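Local coordinates for protein 378aa long hypothetical citrate synthase (Sulfolobus tokodaii, PDB 1VGM) that is of unknown function but belongs to the citrate synthase family, whose members are largely helical proteins, and pairs here as a two-chain assembly, at residues A[46-51]-A[339-344]; A[99-104]-A[129-134]; A[201-206]-A[346-351]. All blocks are in the same frame, centred on the assembly; numbering follows the deposited sequence.

From the N terminus, helix 45-54 supplies the first half of contact 1, and that loop stays open until residues 339-344 close it. Contact 2 opens and closes within it, joining 99-104 to 129-134 across a short connection between helices 93-108 and 117-139. Contact 3 then opens at 201-206, still inside the long loop, and closes at 346-351, just past its end. Contacts 1 and 3 therefore cross, and both use helix 331-353. Contact 3 touches each of the others: M203 SD lies 3.8 Å from L344 CD2, and Y204 packs on L104. Together they tie five helices into the buried helical body. All three contacts have residues that reach the second subunit.

Contact 1 of 3, residues A[46-51]-A[339-344]; sequences EELIHL and RVLGWL
L341 packs against L48 and I49 in a small, wholly apolar helix-to-helix contact, buried inside the chain. It joins helix 45-54, near the start of this citrate synthase-family fold, to the long helix 331-353 near its end. No hydrogen bond crosses between the segments. L341 is the single contributor from 339-344, and 75 Å² of it is covered. Its CG stands anti to the backbone N (chi1 176°), which sends the two methyls out toward the other helix. CD2 does most of the touching. It sits 3.8 Å from I49 CA, so the leucine presses on backbone as well as side chain. The same CD2 lies 3.9 Å from L48 CG and 4.1 Å from I49 CG1, with the branches meeting at a slant. The second methyl, L341 CD1, is 4.1 Å from I49 CA. L48 and L341 both also rest on T182. On the far side of helix 45-54, E47 forms a salt bridge with R378 of the second subunit. Along helix 331-353, L341 and L344 lean on helix 117-139, while W343 packs on helix 203-214.

Contact 2 of 3, residues A[99-104]-A[129-134]; sequences TAFGIL and ATITAN
I131 points its CD1 methyl into a group formed by A100, F101 and L104. These three come from one side of helix 93-108 and grip the same methyl from different directions. In I131, chi1 sets CG1 anti to the carbonyl carbon, and the extended chi2 (160°) carries CD1 on toward helix 93-108. L104 meets it tip to tip: L104 CD1 and I131 CD1 are 3.5 Å apart, closer than usual van der Waals contact, so the packing is tight here. F101 approaches differently. Its ring crosses the isoleucine at a slant, and CE2 lies 3.8 Å from I131 CD1. A100 meets I131 at both branches. Its CB is 3.8 Å from I131 CD1 and equally 3.8 Å from I131 CG2. The two helices follow each other in the chain as an alpha-helical hairpin within the citrate synthase-family fold. The axes of 99-104 and 129-134 come within 11.0 Å, their directions 142° apart. The gap is bridged mainly by I131, which reaches across to the short A100 and the longer F101 and L104. Within 129-134, N134 folds back on its own helix. N134 ND2 donates to T130 O at 3.0 Å, in a fairly straight bond (160°). That oxygen also takes the backbone bond from N134 N, and the two donors reach it from opposite faces of the carbonyl plane. The F101 ring also packs on helix 203-214. Beside A100, T99 touches G102 of the second subunit, and I103 touches T99 of that subunit.

Contact 3 of 3, residues A[201-206]-A[346-351]; sequences SDMYSC and HIIEYV
M203 and C206 meet I347 and I348 through apolar contacts alone. I347 CD1 is the shared point: it lies 3.8 Å from M203 CG and 3.8 Å from C206 CB. I347 CG1 sits between its backbone N and carbonyl carbon (chi1 55°), an uncommon choice in a helix, and this turns the end methyl toward helix 203-214. M203 reaches farther. Its chain is bent at the thioether (chi3 -110°), and M203 CE swings over to I348, 3.9 Å from CG1 and 4.1 Å from CD1. The methionine thus spans two neighbouring isoleucines, crossing both at a slant. The contact joins the first turn of helix 203-214 to the last part of helix 331-353, in a buried part of the helical body of this citrate synthase-family fold, its centre about 17 Å from the centre of the chain. Helix 117-139 packs against M203 as well, through L120 and I124. Polar bonds lie to the side of this apolar patch. D202 is the N-cap of helix 203-214. Its OD2 accepts from S205 N at 3.0 Å and 155°, and the donor comes from above the carboxylate plane. D202 OD1 is also in a salt bridge with K215 of the second subunit, so one carboxylate serves both the helix start and the subunit interface. S201 OG is hydrogen-bonded to A212 O of that subunit. On the other helix, E349 forms a salt bridge with K15, and H346 is hydrogen-bonded to D183.

Contact 1 of 3, residues A[46-51]-A[339-344]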
loop_
_atom_site.group_PDB
_atom_site.type_symbol
_atom_site.label_atom_id
_atom_site.label_comp_id
_atom_site.label_asym_id
_atom_site.label_seq_id
_atom_site.Cartn_x
_atom_site.Cartn_y
_atom_site.Cartn_z
ATOM N N GLU A 46 -2.416 26.491 1.703
ATOM C CA GLU A 46 -1.174 26.675 2.455
ATOM C C GLU A 46 -1.424 26.913 3.948
ATOM O O GLU A 46 -0.678 26.423 4.800
ATOM C CB GLU A 46 -0.362 27.847 1.883
ATOM C CG GLU A 46 0.273 27.564 0.529
ATOM C CD GLU A 46 -0.533 28.118 -0.629
ATOM O OE1 GLU A 46 -1.788 28.075 -0.568
ATOM O OE2 GLU A 46 0.092 28.589 -1.604
ATOM N N GLU A 47 -2.467 27.666 4.275
ATOM C CA GLU A 47 -2.805 27.871 5.675
ATOM C C GLU A 47 -3.337 26.594 6.318
ATOM O O GLU A 47 -3.034 26.303 7.477
ATOM C CB GLU A 47 -3.815 29.006 5.809
ATOM C CG GLU A 47 -3.195 30.371 5.521
ATOM C CD GLU A 47 -4.231 31.472 5.383
ATOM O OE1 GLU A 47 -4.368 32.296 6.310
ATOM O OE2 GLU A 47 -4.904 31.508 4.338
ATOM N N LEU A 48 -4.114 25.824 5.560
ATOM C CA LEU A 48 -4.586 24.522 6.025
ATOM C C LEU A 48 -3.472 23.490 6.189
ATOM O O LEU A 48 -3.474 22.712 7.144
ATOM C CB LEU A 48 -5.650 23.962 5.071
ATOM C CG LEU A 48 -6.191 22.574 5.461
ATOM C CD1 LEU A 48 -6.702 22.586 6.911
ATOM C CD2 LEU A 48 -7.319 22.176 4.511
ATOM N N ILE A 49 -2.519 23.484 5.267
ATOM C CA ILE A 49 -1.315 22.683 5.447
ATOM C C ILE A 49 -0.716 22.936 6.824
ATOM O O ILE A 49 -0.435 21.988 7.561
ATOM C CB ILE A 49 -0.241 23.003 4.378
ATOM C CG1 ILE A 49 -0.711 22.541 3.002
ATOM C CG2 ILE A 49 1.068 22.309 4.728
ATOM C CD1 ILE A 49 0.203 23.009 1.868
ATOM N N HIS A 50 -0.516 24.206 7.172
ATOM C CA HIS A 50 0.127 24.543 8.442
ATOM C C HIS A 50 -0.782 24.173 9.614
ATOM O O HIS A 50 -0.318 23.717 10.660
ATOM C CB HIS A 50 0.457 26.044 8.496
ATOM C CG HIS A 50 1.232 26.449 9.711
ATOM N ND1 HIS A 50 0.640 26.664 10.939
ATOM C CD2 HIS A 50 2.557 26.672 9.890
ATOM C CE1 HIS A 50 1.566 27.003 11.819
ATOM N NE2 HIS A 50 2.738 27.015 11.208
ATOM N N LEU A 51 -2.082 24.376 9.436
ATOM C CA LEU A 51 -3.047 24.024 10.471
ATOM C C LEU A 51 -2.992 22.521 10.756
ATOM O O LEU A 51 -2.832 22.101 11.911
ATOM C CB LEU A 51 -4.457 24.432 10.028
ATOM C CG LEU A 51 -5.656 24.130 10.929
ATOM C CD1 LEU A 51 -5.494 24.817 12.282
ATOM C CD2 LEU A 51 -6.937 24.599 10.230
ATOM N N ARG A 339 -6.236 14.905 -0.687
ATOM C CA ARG A 339 -6.337 14.034 0.487
ATOM C C ARG A 339 -4.950 13.660 1.029
ATOM O O ARG A 339 -4.819 13.207 2.168
ATOM C CB ARG A 339 -7.136 12.766 0.136
ATOM C CG ARG A 339 -7.244 11.700 1.255
ATOM C CD ARG A 339 -7.843 12.238 2.551
ATOM N NE ARG A 339 -9.111 12.919 2.316
ATOM C CZ ARG A 339 -10.309 12.349 2.430
ATOM N NH1 ARG A 339 -10.415 11.074 2.799
ATOM N NH2 ARG A 339 -11.405 13.058 2.178
ATOM N N VAL A 340 -3.910 13.882 0.225
ATOM C CA VAL A 340 -2.558 13.558 0.656
ATOM C C VAL A 340 -2.178 14.335 1.921
ATOM O O VAL A 340 -1.433 13.827 2.764
ATOM C CB VAL A 340 -1.520 13.842 -0.464
ATOM C CG1 VAL A 340 -1.365 15.347 -0.685
ATOM C CG2 VAL A 340 -0.187 13.205 -0.103
ATOM N N LEU A 341 -2.696 15.553 2.065
ATOM C CA LEU A 341 -2.468 16.312 3.291
ATOM C C LEU A 341 -3.012 15.555 4.500
ATOM O O LEU A 341 -2.340 15.422 5.527
ATOM C CB LEU A 341 -3.134 17.692 3.216
ATOM C CG LEU A 341 -3.042 18.551 4.487
ATOM C CD1 LEU A 341 -1.581 18.669 4.951
ATOM C CD2 LEU A 341 -3.614 19.938 4.204
ATOM N N GLY A 342 -4.236 15.064 4.365
ATOM C CA GLY A 342 -4.811 14.231 5.402
ATOM C C GLY A 342 -4.054 12.932 5.621
ATOM O O GLY A 342 -3.799 12.561 6.769
ATOM N N TRP A 343 -3.685 12.230 4.550
ATOM C CA TRP A 343 -2.859 11.037 4.720
ATOM C C TRP A 343 -1.595 11.345 5.526
ATOM O O TRP A 343 -1.267 10.631 6.477
ATOM C CB TRP A 343 -2.465 10.429 3.367
ATOM C CG TRP A 343 -3.618 9.824 2.592
ATOM C CD1 TRP A 343 -4.780 9.298 3.104
ATOM C CD2 TRP A 343 -3.716 9.694 1.165
ATOM N NE1 TRP A 343 -5.591 8.853 2.083
ATOM C CE2 TRP A 343 -4.964 9.084 0.883
ATOM C CE3 TRP A 343 -2.885 10.056 0.099
ATOM C CZ2 TRP A 343 -5.397 8.831 -0.430
ATOM C CZ3 TRP A 343 -3.314 9.804 -1.205
ATOM C CH2 TRP A 343 -4.560 9.198 -1.457
ATOM N N LEU A 344 -0.886 12.405 5.148
ATOM C CA LEU A 344 0.370 12.749 5.806
ATOM C C LEU A 344 0.132 13.159 7.263
ATOM O O LEU A 344 0.861 12.743 8.161
ATOM C CB LEU A 344 1.068 13.888 5.060
ATOM C CG LEU A 344 1.642 13.578 3.672
ATOM C CD1 LEU A 344 2.038 14.888 3.005
ATOM C CD2 LEU A 344 2.844 12.633 3.776
#

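Contact 2 of 3, residues A[99-104]-A[129-134]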
loop_
_atom_site.group_PDB
_atom_site.type_symbol
_atom_site.label_atom_id
_atom_site.label_comp_id
_atom_site.label_asym_id
_atom_site.label_seq_id
_atom_site.Cartn_x
_atom_site.Cartn_y
_atom_site.Cartn_z
ATOM N N THR A 99 2.944 4.420 -8.886
ATOM C CA THR A 99 4.258 4.119 -9.443
ATOM C C THR A 99 5.245 5.253 -9.190
ATOM O O THR A 99 6.360 5.012 -8.742
ATOM C CB THR A 99 4.195 3.879 -10.968
ATOM O OG1 THR A 99 3.270 2.824 -11.254
ATOM C CG2 THR A 99 5.575 3.493 -11.492
ATOM N N ALA A 100 4.832 6.483 -9.487
ATOM C CA ALA A 100 5.681 7.648 -9.254
ATOM C C ALA A 100 6.129 7.719 -7.800
ATOM O O ALA A 100 7.298 7.986 -7.518
ATOM C CB ALA A 100 4.942 8.934 -9.640
ATOM N N PHE A 101 5.209 7.476 -6.873
ATOM C CA PHE A 101 5.546 7.572 -5.455
ATOM C C PHE A 101 6.462 6.443 -4.996
ATOM O O PHE A 101 7.159 6.583 -3.996
ATOM C CB PHE A 101 4.275 7.596 -4.601
ATOM C CG PHE A 101 3.754 8.984 -4.347
ATOM C CD1 PHE A 101 4.043 9.642 -3.155
ATOM C CD2 PHE A 101 3.016 9.650 -5.323
ATOM C CE1 PHE A 101 3.616 10.948 -2.939
ATOM C CE2 PHE A 101 2.579 10.966 -5.121
ATOM C CZ PHE A 101 2.879 11.615 -3.928
ATOM N N GLY A 102 6.449 5.332 -5.735
ATOM C CA GLY A 102 7.381 4.249 -5.489
ATOM C C GLY A 102 8.785 4.661 -5.861
ATOM O O GLY A 102 9.745 4.372 -5.135
ATOM N N ILE A 103 8.909 5.370 -6.979
ATOM C CA ILE A 103 10.193 5.934 -7.375
ATOM C C ILE A 103 10.726 6.989 -6.396
ATOM O O ILE A 103 11.920 6.997 -6.092
ATOM C CB ILE A 103 10.107 6.533 -8.795
ATOM C CG1 ILE A 103 9.928 5.398 -9.808
ATOM C CG2 ILE A 103 11.365 7.341 -9.109
ATOM C CD1 ILE A 103 9.561 5.855 -11.199
ATOM N N LEU A 104 9.854 7.864 -5.893
ATOM C CA LEU A 104 10.272 8.853 -4.900
ATOM C C LEU A 104 10.752 8.175 -3.613
ATOM O O LEU A 104 11.787 8.546 -3.055
ATOM C CB LEU A 104 9.122 9.825 -4.578
ATOM C CG LEU A 104 8.595 10.728 -5.706
ATOM C CD1 LEU A 104 7.484 11.622 -5.186
ATOM C CD2 LEU A 104 9.718 11.577 -6.266
ATOM N N ALA A 129 1.812 17.669 -6.601
ATOM C CA ALA A 129 1.345 18.566 -7.658
ATOM C C ALA A 129 2.127 18.334 -8.949
ATOM O O ALA A 129 1.553 18.275 -10.037
ATOM C CB ALA A 129 1.501 20.028 -7.212
ATOM N N THR A 130 3.441 18.205 -8.827
ATOM C CA THR A 130 4.275 17.969 -9.996
ATOM C C THR A 130 3.850 16.659 -10.659
ATOM O O THR A 130 3.633 16.599 -11.869
ATOM C CB THR A 130 5.764 17.897 -9.594
ATOM O OG1 THR A 130 6.137 19.121 -8.945
ATOM C CG2 THR A 130 6.653 17.671 -10.819
ATOM N N ILE A 131 3.718 15.612 -9.858
ATOM C CA ILE A 131 3.345 14.306 -10.392
ATOM C C ILE A 131 1.952 14.318 -11.033
ATOM O O ILE A 131 1.763 13.774 -12.113
ATOM C CB ILE A 131 3.409 13.225 -9.288
ATOM C CG1 ILE A 131 4.873 12.862 -9.030
ATOM C CG2 ILE A 131 2.624 11.985 -9.697
ATOM C CD1 ILE A 131 5.107 12.202 -7.681
ATOM N N THR A 132 0.984 14.945 -10.376
ATOM C CA THR A 132 -0.385 14.938 -10.879
ATOM C C THR A 132 -0.476 15.751 -12.177
ATOM O O THR A 132 -1.167 15.358 -13.119
ATOM C CB THR A 132 -1.365 15.534 -9.831
ATOM O OG1 THR A 132 -1.310 14.763 -8.622
ATOM C CG2 THR A 132 -2.785 15.527 -10.365
ATOM N N ALA A 133 0.226 16.881 -12.223
ATOM C CA ALA A 133 0.275 17.703 -13.424
ATOM C C ALA A 133 0.839 16.921 -14.601
ATOM O O ALA A 133 0.328 17.006 -15.723
ATOM C CB ALA A 133 1.117 18.947 -13.177
ATOM N N ASN A 134 1.890 16.150 -14.355
ATOM C CA ASN A 134 2.591 15.501 -15.454
ATOM C C ASN A 134 1.935 14.190 -15.873
ATOM O O ASN A 134 2.113 13.721 -17.005
ATOM C CB ASN A 134 4.051 15.260 -15.076
ATOM C CG ASN A 134 4.918 16.467 -15.340
ATOM O OD1 ASN A 134 5.294 16.735 -16.480
ATOM N ND2 ASN A 134 5.234 17.214 -14.289
#

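Contact 3 of 3, residues A[201-206]-A[346-351]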
loop_
_atom_site.group_PDB
_atom_site.type_symbol
_atom_site.label_atom_id
_atom_site.label_comp_id
_atom_site.label_asym_id
_atom_site.label_seq_id
_atom_site.Cartn_x
_atom_site.Cartn_y
_atom_site.Cartn_z
ATOM N N SER A 201 7.605 2.290 7.526
ATOM C CA SER A 201 7.911 2.445 6.107
ATOM C C SER A 201 7.975 3.924 5.748
ATOM O O SER A 201 7.226 4.720 6.288
ATOM C CB SER A 201 6.840 1.767 5.247
ATOM O OG SER A 201 7.120 1.947 3.867
ATOM N N ASP A 202 8.864 4.289 4.832
ATOM C CA ASP A 202 9.157 5.698 4.589
ATOM C C ASP A 202 7.890 6.417 4.132
ATOM O O ASP A 202 6.966 5.789 3.609
ATOM C CB ASP A 202 10.254 5.838 3.526
ATOM C CG ASP A 202 9.763 5.491 2.130
ATOM O OD1 ASP A 202 9.855 4.305 1.727
ATOM O OD2 ASP A 202 9.288 6.413 1.434
ATOM N N MET A 203 7.846 7.729 4.337
ATOM C CA MET A 203 6.615 8.488 4.136
ATOM C C MET A 203 6.067 8.306 2.710
ATOM O O MET A 203 4.851 8.191 2.504
ATOM C CB MET A 203 6.868 9.978 4.419
ATOM C CG MET A 203 5.853 10.604 5.358
ATOM S SD MET A 203 6.116 12.350 5.748
ATOM C CE MET A 203 6.603 12.229 7.473
ATOM N N TYR A 204 6.961 8.278 1.725
ATOM C CA TYR A 204 6.533 8.155 0.334
ATOM C C TYR A 204 5.862 6.809 0.073
ATOM O O TYR A 204 4.864 6.733 -0.638
ATOM C CB TYR A 204 7.725 8.316 -0.612
ATOM C CG TYR A 204 8.173 9.743 -0.783
ATOM C CD1 TYR A 204 9.315 10.212 -0.139
ATOM C CD2 TYR A 204 7.457 10.628 -1.588
ATOM C CE1 TYR A 204 9.737 11.530 -0.290
ATOM C CE2 TYR A 204 7.871 11.952 -1.746
ATOM C CZ TYR A 204 9.011 12.393 -1.095
ATOM O OH TYR A 204 9.425 13.694 -1.248
ATOM N N SER A 205 6.419 5.748 0.647
ATOM C CA SER A 205 5.817 4.427 0.531
ATOM C C SER A 205 4.495 4.321 1.303
ATOM O O SER A 205 3.635 3.524 0.942
ATOM C CB SER A 205 6.796 3.360 1.026
ATOM O OG SER A 205 7.993 3.377 0.261
ATOM N N CYS A 206 4.324 5.120 2.353
ATOM C CA CYS A 206 3.036 5.161 3.045
ATOM C C CYS A 206 1.968 5.764 2.149
ATOM O O CYS A 206 0.808 5.354 2.183
ATOM C CB CYS A 206 3.129 5.978 4.333
ATOM S SG CYS A 206 4.189 5.239 5.581
ATOM N N HIS A 346 -2.201 12.208 9.215
ATOM C CA HIS A 346 -2.594 11.036 9.993
ATOM C C HIS A 346 -1.429 10.108 10.334
ATOM O O HIS A 346 -1.370 9.574 11.441
ATOM C CB HIS A 346 -3.669 10.228 9.251
ATOM C CG HIS A 346 -5.063 10.718 9.485
ATOM N ND1 HIS A 346 -5.758 10.468 10.650
ATOM C CD2 HIS A 346 -5.886 11.467 8.713
ATOM C CE1 HIS A 346 -6.944 11.043 10.585
ATOM N NE2 HIS A 346 -7.047 11.657 9.419
ATOM N N ILE A 347 -0.515 9.890 9.394
ATOM C CA ILE A 347 0.586 8.975 9.669
ATOM C C ILE A 347 1.637 9.617 10.577
ATOM O O ILE A 347 2.328 8.921 11.322
ATOM C CB ILE A 347 1.275 8.459 8.361
ATOM C CG1 ILE A 347 1.746 9.631 7.499
ATOM C CG2 ILE A 347 0.307 7.577 7.579
ATOM C CD1 ILE A 347 2.460 9.207 6.219
ATOM N N ILE A 348 1.750 10.941 10.523
ATOM C CA ILE A 348 2.647 11.654 11.425
ATOM C C ILE A 348 2.102 11.588 12.850
ATOM O O ILE A 348 2.852 11.335 13.795
ATOM C CB ILE A 348 2.814 13.143 11.000
ATOM C CG1 ILE A 348 3.604 13.220 9.696
ATOM C CG2 ILE A 348 3.564 13.921 12.073
ATOM C CD1 ILE A 348 3.795 14.627 9.175
ATOM N N GLU A 349 0.799 11.806 13.004
ATOM C CA GLU A 349 0.145 11.595 14.296
ATOM C C GLU A 349 0.423 10.190 14.793
ATOM O O GLU A 349 0.845 9.996 15.935
ATOM C CB GLU A 349 -1.369 11.789 14.175
ATOM C CG GLU A 349 -1.849 13.185 14.509
ATOM C CD GLU A 349 -3.363 13.298 14.518
ATOM O OE1 GLU A 349 -3.873 14.249 15.147
ATOM O OE2 GLU A 349 -4.040 12.447 13.897
ATOM N N TYR A 350 0.178 9.206 13.932
ATOM C CA TYR A 350 0.345 7.811 14.317
ATOM C C TYR A 350 1.778 7.524 14.753
ATOM O O TYR A 350 2.006 6.971 15.830
ATOM C CB TYR A 350 -0.021 6.872 13.166
ATOM C CG TYR A 350 -0.194 5.438 13.625
ATOM C CD1 TYR A 350 -1.341 5.045 14.314
ATOM C CD2 TYR A 350 0.790 4.479 13.387
ATOM C CE1 TYR A 350 -1.511 3.730 14.756
ATOM C CE2 TYR A 350 0.631 3.155 13.828
ATOM C CZ TYR A 350 -0.525 2.793 14.512
ATOM O OH TYR A 350 -0.699 1.504 14.968
ATOM N N VAL A 351 2.740 7.892 13.911
ATOM C CA VAL A 351 4.124 7.532 14.177
ATOM C C VAL A 351 4.650 8.303 15.385
ATOM O O VAL A 351 5.275 7.722 16.267
ATOM C CB VAL A 351 5.037 7.800 12.955
ATOM C CG1 VAL A 351 6.493 7.559 13.325
ATOM C CG2 VAL A 351 4.645 6.893 11.817
#